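Local coordinates for protein DNA ligase (PDB 3QWU) that probably acts as an ATP-dependent nucleic acid ligase, binding adenosine in its nucleotide pocket and calcium close by, at residues L205-F208 with N209-R213. Sequence-based numbering, arbitrary orientation.
Sequences LKRF and NEEGR
A Schellman motif ends helix 195-210, with Phe-208 and Arg-213 meeting across it. Arg-213 N donates to Phe-208 O at 2.7 Å, nearly straight at 172°. Gly-212 N bonds back to Asn-209 O at 3.2 Å. Gly-212 has positive phi (73°), a conformation that glycine adopts easily, and lets the chain leave the helix. Arg-213 CD sits over the centre of the Phe-208 ring, 3.8 Å from its centroid, a CH-pi contact. The Arg-213 side chain, extended from CG to NE, carries the guanidinium farther out on the same side of the ring, where NH1 makes a salt bridge with Glu-79, an adenosine-binding residue. With an alanine at Phe-208, Arg-213 CD would lose the ring face beneath it, and the guanidinium would probably be less firmly placed beside Glu-79. Glu-211 links two arginines. Its OE2 forms a long ion pair with Arg-207 NE; its OE1 lies 3.4 Å from Arg-213 NE, well out of the guanidinium plane, a pairing of charges only. Lys-206 NZ makes a weak 3.2 Å salt bridge with Glu-210 OE2. Leu-205 and Phe-208, both buried, pack on Val-216 of strand 215-220. Phe-208 and Arg-207 also touch Leu-188 of strand 187-191, while Asn-209 OD1 accepts from Tyr-234 N at the start of helix 233-242.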
# COMPACT_ATOMS: atom_id res chain seq x y z
N LEU A 205 22.37 -16.84 -6.87
CA LEU A 205 20.99 -16.37 -6.62
C LEU A 205 19.92 -17.15 -7.36
O LEU A 205 18.88 -17.40 -6.79
CB LEU A 205 20.84 -14.85 -6.86
CG LEU A 205 21.46 -14.19 -5.59
CD1 LEU A 205 21.95 -12.90 -5.98
CD2 LEU A 205 20.49 -14.10 -4.35
N LYS A 206 20.22 -17.60 -8.55
CA LYS A 206 19.33 -18.45 -9.30
C LYS A 206 19.12 -19.75 -8.53
O LYS A 206 18.01 -20.22 -8.42
CB LYS A 206 19.97 -18.76 -10.67
CG LYS A 206 19.12 -19.67 -11.56
CD LYS A 206 19.95 -20.35 -12.60
CE LYS A 206 19.10 -21.10 -13.61
NZ LYS A 206 19.34 -22.58 -13.59
N ARG A 207 20.21 -20.32 -7.99
CA ARG A 207 20.13 -21.59 -7.25
C ARG A 207 19.34 -21.42 -5.91
O ARG A 207 18.38 -22.12 -5.61
CB ARG A 207 21.55 -22.14 -7.03
CG ARG A 207 21.54 -23.53 -6.39
CD ARG A 207 22.90 -24.11 -6.16
NE ARG A 207 23.66 -23.46 -5.11
CZ ARG A 207 24.64 -22.59 -5.28
NH1 ARG A 207 25.03 -22.20 -6.48
NH2 ARG A 207 25.26 -22.12 -4.22
N PHE A 208 19.70 -20.40 -5.17
CA PHE A 208 19.04 -20.10 -3.92
C PHE A 208 17.55 -19.92 -4.13
O PHE A 208 16.69 -20.39 -3.35
CB PHE A 208 19.68 -18.76 -3.39
CG PHE A 208 20.79 -18.96 -2.44
CD1 PHE A 208 21.56 -20.07 -2.50
CD2 PHE A 208 21.03 -18.04 -1.46
CE1 PHE A 208 22.57 -20.30 -1.58
CE2 PHE A 208 22.07 -18.22 -0.52
CZ PHE A 208 22.85 -19.34 -0.59
N ASN A 209 17.25 -19.18 -5.18
CA ASN A 209 15.87 -18.88 -5.51
C ASN A 209 15.17 -20.19 -5.79
O ASN A 209 14.11 -20.40 -5.30
CB ASN A 209 15.73 -17.95 -6.75
CG ASN A 209 14.23 -17.56 -7.00
OD1 ASN A 209 13.54 -17.07 -6.11
ND2 ASN A 209 13.74 -17.89 -8.13
N GLU A 210 15.77 -21.05 -6.59
CA GLU A 210 15.18 -22.35 -6.83
C GLU A 210 15.11 -23.17 -5.58
O GLU A 210 14.21 -23.98 -5.47
CB GLU A 210 15.95 -23.12 -7.91
CG GLU A 210 15.83 -22.51 -9.32
CD GLU A 210 16.92 -22.98 -10.29
OE1 GLU A 210 17.82 -23.73 -9.89
OE2 GLU A 210 16.91 -22.60 -11.48
N GLU A 211 16.04 -22.98 -4.63
CA GLU A 211 16.04 -23.75 -3.35
C GLU A 211 15.17 -23.08 -2.28
O GLU A 211 15.11 -23.53 -1.16
CB GLU A 211 17.46 -23.86 -2.79
CG GLU A 211 18.45 -24.71 -3.63
CD GLU A 211 19.90 -24.61 -3.13
OE1 GLU A 211 20.18 -23.66 -2.37
OE2 GLU A 211 20.75 -25.47 -3.52
N GLY A 212 14.55 -21.98 -2.60
CA GLY A 212 13.72 -21.28 -1.59
C GLY A 212 14.49 -20.57 -0.52
O GLY A 212 14.03 -20.43 0.59
N ARG A 213 15.70 -20.12 -0.80
CA ARG A 213 16.46 -19.37 0.21
C ARG A 213 16.14 -17.90 0.11
O ARG A 213 15.56 -17.45 -0.89
CB ARG A 213 17.95 -19.64 0.01
CG ARG A 213 18.26 -21.02 0.62
CD ARG A 213 19.60 -21.54 0.46
NE ARG A 213 19.53 -22.93 0.90
CZ ARG A 213 20.16 -23.45 1.95
NH1 ARG A 213 21.03 -22.72 2.70
NH2 ARG A 213 19.95 -24.73 2.21